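Local coordinates for protein gamma-glutamyltranspeptidase (Streptomyces lincolnensis, PDB 6J3A) that probably acts on gamma-glutamyl compounds as a transferase-type enzyme of the Ntn-hydrolase clan, one of the LmbA-like glutamyltranspeptidase homologues, at residues G70-L75 and I487-G492; E292-G297 and V302-E307; F514-L519 and Q530-A535; P536-D541 and A561-G566. All coordinates share one frame; numbering follows the deposited sequence.

Contact 1 (G70-L75 and I487-G492)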
# COMPACT_ATOMS: atom_id res chain seq x y z
N GLY A 70 -22.94 -19.37 2.90
CA GLY A 70 -23.84 -19.37 4.06
C GLY A 70 -23.96 -18.13 4.94
O GLY A 70 -23.80 -16.99 4.48
N GLU A 71 -24.24 -18.39 6.21
CA GLU A 71 -24.65 -17.39 7.20
C GLU A 71 -23.49 -16.64 7.84
O GLU A 71 -22.45 -17.24 8.18
CB GLU A 71 -25.45 -18.05 8.33
CG GLU A 71 -26.95 -18.17 8.10
CD GLU A 71 -27.64 -18.99 9.20
OE1 GLU A 71 -28.65 -19.65 8.89
OE2 GLU A 71 -27.16 -18.98 10.37
N VAL A 72 -23.70 -15.34 8.05
CA VAL A 72 -22.79 -14.53 8.85
C VAL A 72 -22.84 -15.02 10.31
O VAL A 72 -23.90 -15.11 10.92
CB VAL A 72 -23.11 -13.02 8.76
CG1 VAL A 72 -22.22 -12.19 9.69
CG2 VAL A 72 -22.90 -12.53 7.35
N ARG A 73 -21.66 -15.31 10.84
CA ARG A 73 -21.50 -16.06 12.07
C ARG A 73 -20.39 -15.39 12.89
O ARG A 73 -19.42 -14.89 12.33
CB ARG A 73 -21.16 -17.51 11.70
CG ARG A 73 -21.50 -18.58 12.72
CD ARG A 73 -22.99 -18.87 12.81
NE ARG A 73 -23.23 -19.89 13.84
CZ ARG A 73 -24.23 -19.91 14.72
NH1 ARG A 73 -25.16 -18.96 14.75
NH2 ARG A 73 -24.29 -20.90 15.60
N VAL A 74 -20.57 -15.34 14.21
CA VAL A 74 -19.60 -14.78 15.16
C VAL A 74 -18.86 -15.92 15.85
O VAL A 74 -19.49 -16.88 16.29
CB VAL A 74 -20.29 -13.91 16.24
CG1 VAL A 74 -19.33 -13.54 17.37
CG2 VAL A 74 -20.85 -12.64 15.64
N LEU A 75 -17.54 -15.79 15.96
CA LEU A 75 -16.70 -16.72 16.71
C LEU A 75 -16.12 -15.97 17.90
O LEU A 75 -15.25 -15.12 17.74
CB LEU A 75 -15.61 -17.33 15.82
CG LEU A 75 -14.57 -18.23 16.49
CD1 LEU A 75 -15.17 -19.24 17.46
CD2 LEU A 75 -13.78 -18.96 15.43
N ILE A 487 -19.23 -6.66 9.74
CA ILE A 487 -19.48 -7.12 8.39
C ILE A 487 -20.76 -6.44 7.91
O ILE A 487 -21.75 -6.39 8.63
CB ILE A 487 -19.55 -8.66 8.29
CG1 ILE A 487 -18.14 -9.25 8.40
CG2 ILE A 487 -20.21 -9.10 6.98
CD1 ILE A 487 -18.04 -10.75 8.22
N ALA A 488 -20.74 -5.89 6.70
CA ALA A 488 -21.92 -5.24 6.14
C ALA A 488 -22.47 -6.02 4.96
O ALA A 488 -21.72 -6.47 4.11
CB ALA A 488 -21.62 -3.81 5.72
N LEU A 489 -23.79 -6.20 4.97
CA LEU A 489 -24.52 -6.76 3.85
C LEU A 489 -25.21 -5.65 3.06
O LEU A 489 -25.55 -4.59 3.61
CB LEU A 489 -25.57 -7.76 4.35
CG LEU A 489 -25.21 -8.69 5.51
CD1 LEU A 489 -26.34 -9.68 5.79
CD2 LEU A 489 -23.94 -9.45 5.22
N ARG A 490 -25.39 -5.88 1.76
CA ARG A 490 -26.23 -5.03 0.92
C ARG A 490 -27.23 -5.97 0.27
O ARG A 490 -26.82 -6.91 -0.42
CB ARG A 490 -25.39 -4.31 -0.14
CG ARG A 490 -26.15 -3.37 -1.06
CD ARG A 490 -26.58 -2.10 -0.35
NE ARG A 490 -27.23 -1.16 -1.27
CZ ARG A 490 -28.48 -1.26 -1.73
NH1 ARG A 490 -29.28 -2.27 -1.38
NH2 ARG A 490 -28.93 -0.34 -2.58
N ASP A 491 -28.52 -5.74 0.53
CA ASP A 491 -29.60 -6.62 0.05
C ASP A 491 -29.39 -8.08 0.54
O ASP A 491 -29.64 -9.06 -0.19
CB ASP A 491 -29.69 -6.55 -1.49
CG ASP A 491 -31.12 -6.42 -2.01
OD1 ASP A 491 -31.95 -5.70 -1.40
OD2 ASP A 491 -31.41 -7.01 -3.06
N GLY A 492 -28.92 -8.21 1.78
CA GLY A 492 -28.71 -9.51 2.41
C GLY A 492 -27.51 -10.31 1.94
O GLY A 492 -27.38 -11.49 2.30
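Val72, Ile487 and Leu489 meet through methyl groups, with no ring, amide or guanidinium plane from either segment taking part, so that this contact has branched aliphatic surfaces in place of faces and edges. Its centre is Val72 CG2, which lies 3.9 Å from Leu489 CD2 and, more loosely, 4.4 Å from Ile487 CG2. The torsion of Val72 explains the choice of branch: CG1 is anti to the backbone N (chi1 176°), which leaves CG2 anti to the carbonyl carbon and turned toward strand 486-490. Val72 and Leu489 do not meet end-on; they slide past each other in opposite directions. The backbones stay well apart, Val72 CA being 8.1 Å from Ile487 CA, and side chains alone bridge the gap. Such apolar packing between strands not hydrogen-bonded to each other belongs to the beta core of this Ntn-clan protein: in hydrogen-bonding order, strands 256-265 and 268-272 link strand 73-77 to strand 486-490. Val72, just ahead of strand 73-77, also touches Pro260 and Cys271 of the linking strands. Ala66 of strand 61-66 adds to the apolar surroundings of Val72 and Ile487, while Leu489 rests further on Thr269 and on Pro494 of strand 493-499.

Contact 2 (E292-G297 and V302-E307)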
# COMPACT_ATOMS: atom_id res chain seq x y z
N GLU A 292 -34.24 10.85 6.85
CA GLU A 292 -33.79 11.97 6.03
C GLU A 292 -32.60 12.67 6.66
O GLU A 292 -32.75 13.63 7.42
CB GLU A 292 -34.98 12.93 5.92
CG GLU A 292 -34.78 14.20 5.12
CD GLU A 292 -36.09 14.74 4.56
OE1 GLU A 292 -36.25 15.99 4.52
OE2 GLU A 292 -36.98 13.93 4.18
N LEU A 293 -31.40 12.19 6.34
CA LEU A 293 -30.17 12.70 6.99
C LEU A 293 -29.79 14.08 6.47
O LEU A 293 -30.13 14.42 5.33
CB LEU A 293 -29.00 11.73 6.78
CG LEU A 293 -29.16 10.36 7.43
CD1 LEU A 293 -28.07 9.40 6.94
CD2 LEU A 293 -29.13 10.46 8.95
N PRO A 294 -29.08 14.88 7.29
CA PRO A 294 -28.51 16.11 6.74
C PRO A 294 -27.42 15.82 5.71
O PRO A 294 -27.00 14.66 5.53
CB PRO A 294 -27.93 16.83 7.97
CG PRO A 294 -28.55 16.19 9.16
CD PRO A 294 -28.85 14.78 8.75
N GLU A 295 -26.99 16.88 5.04
CA GLU A 295 -25.91 16.84 4.06
C GLU A 295 -24.72 16.09 4.64
O GLU A 295 -24.26 16.40 5.74
CB GLU A 295 -25.48 18.28 3.71
CG GLU A 295 -24.21 18.42 2.85
CD GLU A 295 -24.47 18.79 1.39
OE1 GLU A 295 -23.47 19.07 0.68
OE2 GLU A 295 -25.65 18.80 0.94
N TYR A 296 -24.22 15.10 3.90
CA TYR A 296 -23.02 14.40 4.31
C TYR A 296 -21.85 15.37 4.56
O TYR A 296 -21.61 16.29 3.77
CB TYR A 296 -22.61 13.35 3.27
CG TYR A 296 -21.22 12.80 3.50
CD1 TYR A 296 -20.99 11.79 4.44
CD2 TYR A 296 -20.13 13.30 2.80
CE1 TYR A 296 -19.71 11.29 4.66
CE2 TYR A 296 -18.85 12.82 3.01
CZ TYR A 296 -18.63 11.82 3.94
OH TYR A 296 -17.35 11.35 4.14
N GLY A 297 -21.15 15.17 5.67
CA GLY A 297 -19.99 16.00 6.04
C GLY A 297 -20.29 17.39 6.59
O GLY A 297 -19.36 18.13 6.91
N VAL A 302 -22.59 16.06 11.52
CA VAL A 302 -21.69 15.72 12.63
C VAL A 302 -22.42 15.79 13.97
O VAL A 302 -22.49 14.78 14.68
CB VAL A 302 -20.45 16.65 12.65
CG1 VAL A 302 -19.63 16.49 13.93
CG2 VAL A 302 -19.58 16.37 11.45
N HIS A 303 -22.95 16.97 14.29
CA HIS A 303 -23.76 17.21 15.50
C HIS A 303 -24.77 16.09 15.76
O HIS A 303 -24.81 15.52 16.84
CB HIS A 303 -24.52 18.55 15.41
CG HIS A 303 -25.44 18.80 16.56
ND1 HIS A 303 -25.00 19.31 17.76
CD2 HIS A 303 -26.77 18.58 16.71
CE1 HIS A 303 -26.02 19.39 18.60
NE2 HIS A 303 -27.10 18.95 17.99
N LEU A 304 -25.57 15.80 14.74
CA LEU A 304 -26.57 14.73 14.80
C LEU A 304 -25.97 13.39 15.23
O LEU A 304 -26.55 12.71 16.07
CB LEU A 304 -27.26 14.56 13.43
CG LEU A 304 -28.23 13.38 13.33
CD1 LEU A 304 -29.47 13.63 14.18
CD2 LEU A 304 -28.61 13.10 11.89
N LEU A 305 -24.84 13.03 14.63
CA LEU A 305 -24.15 11.78 14.95
C LEU A 305 -23.51 11.76 16.33
O LEU A 305 -23.44 10.70 16.96
CB LEU A 305 -23.09 11.48 13.89
CG LEU A 305 -23.60 11.21 12.47
CD1 LEU A 305 -22.47 10.73 11.57
CD2 LEU A 305 -24.75 10.22 12.43
N VAL A 306 -23.02 12.92 16.80
CA VAL A 306 -22.38 13.02 18.12
C VAL A 306 -23.42 12.80 19.23
O VAL A 306 -23.26 11.94 20.10
CB VAL A 306 -21.64 14.38 18.28
CG1 VAL A 306 -21.17 14.63 19.71
CG2 VAL A 306 -20.44 14.44 17.33
N GLU A 307 -24.49 13.58 19.17
CA GLU A 307 -25.57 13.44 20.13
C GLU A 307 -26.18 12.03 20.12
O GLU A 307 -26.43 11.45 21.17
CB GLU A 307 -26.64 14.52 19.88
CG GLU A 307 -26.15 15.94 20.08
CD GLU A 307 -25.39 16.09 21.38
OE1 GLU A 307 -24.14 16.12 21.33
OE2 GLU A 307 -26.04 16.12 22.45
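Pro294 CA lies 8.4 Å from Leu304 CA where the irregular segment 292-297 passes beside the helical segment 302-307 and the side chains meet. Leu304 does the reaching. Its CG is anti to the backbone N (chi1 175°), which carries the branch off the helix and sets CD2 against the loop. This one methyl has two neighbours: Pro294 CD at 3.6 Å, on the nitrogen-bound side of the pyrrolidine ring, and Leu293 CD2 at 4.0 Å. Both loop side chains cross Leu304 at about a right angle, and the fit is apolar throughout. Leu293 joins in through its second methyl although its CB is not directed at the helix. Within the helix, backbone bonds such as Val306 N to Val302 O (2.9 Å) hold the frame. His303, next to Leu304 in the helix, hydrogen-bonds through ND1 to His576 NE2 and through NE2 to Gly345 O, which ties this part of helix 299-319 to other regions of the chain. Gly297, with a positive phi of 75°, lies two residues before helix 299-319. The whole is a surface connection between two consecutive helices: the loop from helix 280-288 passes across the N-terminal part of helix 299-319 and touches it through Leu293 and Pro294 against Leu304, by apolar side-chain contact.

Contact 3 (F514-L519 and Q530-A535); sequences FLAVAL and QGAIDA
Ala516 and Ala532 pack methyl to methyl, CB to CB at 3.8 Å, and because neither carries anything larger their CA atoms come within 5.4 Å of each other. Val517 closes the same tight patch: its CG2, anti to the carbonyl carbon, comes 3.9 Å from Ala532 CB, which is thus held between two neighbours from successive residues of the other helix. This part is buried and wholly apolar. Toward Ala535, where the second helix ends, the fit slackens; Ala535 CB is 5.4 Å from Ala516 CB, and Ala535 is partly exposed. Tyr296 bridges this looser side, touching both Ala516 and Ala535. Gln530 and Asp534, remote from helix 506-519, are joined along their own helix: NE2 gives a fairly straight bond to OD1 (2.7 Å, 162°), leaving nearly in the amide plane but meeting the oxygen 36° out of the carboxylate plane. Outside bonds, Gln530 NE2 to Ala605 O and Asp534 OD2 to Thr4 N, tie that pair to other parts of the chain. Helix 506-519 meanwhile rests on helix 299-319 through Leu515 and on strand 493-499 through Phe514 and Val517, while Ile533 of helix 529-534 packs on strand 601-605.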
# COMPACT_ATOMS: atom_id res chain seq x y z
N PHE A 514 -18.63 3.67 7.94
CA PHE A 514 -19.70 2.94 7.26
C PHE A 514 -20.73 3.85 6.61
O PHE A 514 -21.16 3.57 5.49
CB PHE A 514 -20.42 2.00 8.22
CG PHE A 514 -21.68 1.41 7.65
CD1 PHE A 514 -21.63 0.22 6.92
CD2 PHE A 514 -22.91 2.03 7.84
CE1 PHE A 514 -22.79 -0.33 6.40
CE2 PHE A 514 -24.06 1.49 7.32
CZ PHE A 514 -24.01 0.31 6.59
N LEU A 515 -21.13 4.91 7.31
CA LEU A 515 -22.03 5.91 6.70
C LEU A 515 -21.37 6.62 5.50
O LEU A 515 -21.99 6.83 4.45
CB LEU A 515 -22.51 6.95 7.73
CG LEU A 515 -23.47 6.46 8.82
CD1 LEU A 515 -23.84 7.60 9.75
CD2 LEU A 515 -24.73 5.84 8.24
N ALA A 516 -20.10 6.98 5.65
CA ALA A 516 -19.37 7.55 4.53
C ALA A 516 -19.37 6.60 3.33
O ALA A 516 -19.68 7.02 2.22
CB ALA A 516 -17.97 7.93 4.94
N VAL A 517 -19.09 5.32 3.56
CA VAL A 517 -19.11 4.33 2.46
C VAL A 517 -20.46 4.33 1.74
O VAL A 517 -20.52 4.29 0.52
CB VAL A 517 -18.80 2.90 2.94
CG1 VAL A 517 -18.96 1.90 1.80
CG2 VAL A 517 -17.38 2.80 3.51
N ALA A 518 -21.54 4.36 2.51
CA ALA A 518 -22.89 4.30 1.96
C ALA A 518 -23.34 5.61 1.33
O ALA A 518 -24.16 5.59 0.41
CB ALA A 518 -23.86 3.89 3.04
N LEU A 519 -22.82 6.73 1.81
CA LEU A 519 -23.21 8.06 1.34
C LEU A 519 -22.29 8.67 0.30
O LEU A 519 -22.74 9.51 -0.47
CB LEU A 519 -23.34 9.04 2.51
CG LEU A 519 -24.44 8.72 3.54
CD1 LEU A 519 -24.50 9.83 4.58
CD2 LEU A 519 -25.81 8.50 2.91
N GLN A 530 -11.31 3.91 0.52
CA GLN A 530 -10.18 4.73 0.97
C GLN A 530 -10.54 6.21 1.18
O GLN A 530 -10.02 6.84 2.10
CB GLN A 530 -8.97 4.60 0.04
CG GLN A 530 -7.70 5.26 0.55
CD GLN A 530 -7.09 4.57 1.76
OE1 GLN A 530 -6.86 3.36 1.74
NE2 GLN A 530 -6.81 5.35 2.81
N GLY A 531 -11.42 6.75 0.35
CA GLY A 531 -11.90 8.12 0.52
C GLY A 531 -12.66 8.27 1.83
O GLY A 531 -12.61 9.32 2.48
N ALA A 532 -13.38 7.20 2.21
CA ALA A 532 -14.09 7.16 3.48
C ALA A 532 -13.11 7.09 4.66
O ALA A 532 -13.28 7.79 5.65
CB ALA A 532 -15.06 5.99 3.52
N ILE A 533 -12.07 6.27 4.52
CA ILE A 533 -11.02 6.17 5.53
C ILE A 533 -10.23 7.47 5.69
O ILE A 533 -10.02 7.93 6.81
CB ILE A 533 -10.04 5.03 5.21
CG1 ILE A 533 -10.76 3.69 5.39
CG2 ILE A 533 -8.81 5.12 6.10
CD1 ILE A 533 -9.95 2.45 5.08
N ASP A 534 -9.74 8.01 4.57
CA ASP A 534 -9.06 9.32 4.53
C ASP A 534 -9.91 10.42 5.14
O ASP A 534 -9.36 11.30 5.80
CB ASP A 534 -8.72 9.75 3.09
CG ASP A 534 -7.45 9.10 2.54
OD1 ASP A 534 -6.97 8.07 3.07
OD2 ASP A 534 -6.94 9.64 1.53
N ALA A 535 -11.22 10.37 4.95
CA ALA A 535 -12.11 11.42 5.43
C ALA A 535 -11.80 11.82 6.88
O ALA A 535 -11.52 10.95 7.72
CB ALA A 535 -13.57 11.00 5.31

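Contact 4 (P536-D541 and A561-G566); sequences PNWHND and ARMDPG
Pro536 and Trp538, at the entry to the edge strand 538-540 of a small three-stranded mixed sheet, pack on Arg562 and Met563 in the turn that starts a beta-alpha-beta crossover, from strand 556-560 through helix 565-573 to the parallel strand 577-581. Pro536 is the hub. Its CB lies 4.0 Å from Met563 CB, its CG 3.7 Å from the backbone oxygen Arg562 O, and its CD 3.9 Å from Arg562 NH2. The proline ring crosses the arginine side chain at about a right angle, and CG stands 4.3 Å above one face of the guanidinium, offset toward the rim. That group is held from several directions outside this contact: NH2 probably bonds to Asp534 O, NH1 forms a salt bridge with Glu560 and also bonds to Pro583 O, and Trp584 makes a cation-pi contact. The salt bridge to Glu560 and the bond to Pro583 O would limit its rotation. Met563 reaches the indole. Its CG is anti to the backbone N (chi1 -177°) and the chain bends at chi3 (-75°), bringing CE to 3.7 Å from Trp538 CE3, in an oblique approach to the ring system. Met563 CE is also 4.0 Å from Pro536 O, which itself lies in plane at the edge of the indole. Farther out, Trp538 stacks on His512 of helix 506-519 and touches Leu305 and Val306 of helix 299-319; the edge strand pairs with strand 556-560, while its side chains pack on those two helices.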
# COMPACT_ATOMS: atom_id res chain seq x y z
N PRO A 536 -11.82 13.14 7.17
CA PRO A 536 -11.72 13.59 8.55
C PRO A 536 -12.69 12.84 9.44
O PRO A 536 -13.88 12.75 9.12
CB PRO A 536 -12.08 15.08 8.47
CG PRO A 536 -11.67 15.48 7.10
CD PRO A 536 -11.94 14.28 6.24
N ASN A 537 -12.16 12.27 10.52
CA ASN A 537 -12.96 11.50 11.47
C ASN A 537 -12.91 12.22 12.82
O ASN A 537 -12.14 13.17 13.00
CB ASN A 537 -12.42 10.05 11.55
CG ASN A 537 -13.51 9.02 11.86
OD1 ASN A 537 -14.47 9.33 12.52
ND2 ASN A 537 -13.34 7.80 11.38
N TRP A 538 -13.77 11.78 13.74
CA TRP A 538 -13.94 12.42 15.05
C TRP A 538 -14.48 11.41 16.05
O TRP A 538 -14.94 10.35 15.66
CB TRP A 538 -14.93 13.60 14.94
CG TRP A 538 -16.37 13.14 14.65
CD1 TRP A 538 -17.37 12.94 15.56
CD2 TRP A 538 -16.91 12.80 13.37
NE1 TRP A 538 -18.51 12.50 14.92
CE2 TRP A 538 -18.26 12.40 13.58
CE3 TRP A 538 -16.40 12.79 12.07
CZ2 TRP A 538 -19.09 12.00 12.53
CZ3 TRP A 538 -17.24 12.39 11.02
CH2 TRP A 538 -18.57 12.00 11.26
N HIS A 539 -14.45 11.77 17.33
CA HIS A 539 -15.07 10.98 18.40
C HIS A 539 -15.46 11.88 19.55
O HIS A 539 -14.94 12.99 19.65
CB HIS A 539 -14.11 9.90 18.92
CG HIS A 539 -12.98 10.43 19.76
ND1 HIS A 539 -12.94 10.29 21.13
CD2 HIS A 539 -11.85 11.07 19.41
CE1 HIS A 539 -11.82 10.83 21.58
NE2 HIS A 539 -11.14 11.32 20.56
N ASN A 540 -16.35 11.39 20.41
CA ASN A 540 -16.62 12.04 21.70
C ASN A 540 -16.17 11.17 22.87
O ASN A 540 -15.93 9.97 22.70
CB ASN A 540 -18.11 12.42 21.82
CG ASN A 540 -19.00 11.25 22.21
OD1 ASN A 540 -19.07 10.88 23.38
ND2 ASN A 540 -19.72 10.71 21.24
N ASP A 541 -16.04 11.80 24.04
CA ASP A 541 -15.68 11.10 25.29
C ASP A 541 -16.67 11.38 26.41
O ASP A 541 -16.32 11.32 27.60
CB ASP A 541 -14.27 11.49 25.75
CG ASP A 541 -13.16 10.91 24.90
OD1 ASP A 541 -13.15 9.68 24.63
OD2 ASP A 541 -12.28 11.69 24.52
N ALA A 561 -7.68 18.04 12.72
CA ALA A 561 -7.39 19.40 12.28
C ALA A 561 -7.80 19.68 10.84
O ALA A 561 -7.98 20.85 10.49
CB ALA A 561 -5.91 19.73 12.47
N ARG A 562 -7.96 18.64 10.03
CA ARG A 562 -8.30 18.80 8.59
C ARG A 562 -9.79 18.76 8.32
O ARG A 562 -10.20 18.92 7.18
CB ARG A 562 -7.53 17.83 7.66
CG ARG A 562 -7.01 16.56 8.29
CD ARG A 562 -6.08 15.78 7.38
NE ARG A 562 -6.83 15.05 6.38
CZ ARG A 562 -7.54 13.94 6.59
NH1 ARG A 562 -7.63 13.37 7.79
NH2 ARG A 562 -8.18 13.41 5.56
N MET A 563 -10.61 18.57 9.36
CA MET A 563 -12.03 18.90 9.28
C MET A 563 -12.17 20.41 9.10
O MET A 563 -11.36 21.17 9.63
CB MET A 563 -12.76 18.44 10.55
CG MET A 563 -14.27 18.67 10.54
SD MET A 563 -15.18 17.65 11.72
CE MET A 563 -15.15 16.07 10.89
N ASP A 564 -13.18 20.84 8.34
CA ASP A 564 -13.44 22.26 8.07
C ASP A 564 -13.49 23.04 9.39
O ASP A 564 -14.21 22.62 10.30
CB ASP A 564 -14.76 22.41 7.31
N PRO A 565 -12.73 24.16 9.51
CA PRO A 565 -12.71 24.88 10.80
C PRO A 565 -14.03 25.54 11.18
O PRO A 565 -14.24 25.87 12.35
CB PRO A 565 -11.63 25.96 10.61
CG PRO A 565 -10.87 25.56 9.39
CD PRO A 565 -11.84 24.80 8.53
N GLY A 566 -14.89 25.76 10.18
CA GLY A 566 -16.24 26.31 10.39
C GLY A 566 -17.24 25.30 10.94
O GLY A 566 -18.31 25.69 11.44

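Overall arrangement
Contact 3 is the buried one, contact 2 lies at the surface, and contacts 1 and 4 are partly buried. Contacts 1, 2 and 3 are apolar across their segments, yet they differ in build: branched side chains span a wide gap in contact 1, a leucine meets a loop in contact 2, and small residues let helices close up in contact 3. Contact 4 adds a guanidinium and an indole. Helix 506-519 is the common neighbour: Phe514 touches Ala488 of contact 1, and Leu515 meets Leu305 of contact 2. Leu305 and Val306 also bear on Trp538 of contact 4, while Arg562 probably hydrogen-bonds Asp534 O of contact 3. Contacts 2, 3 and 4 thus form a cluster, their centres 13 to 14 Å apart.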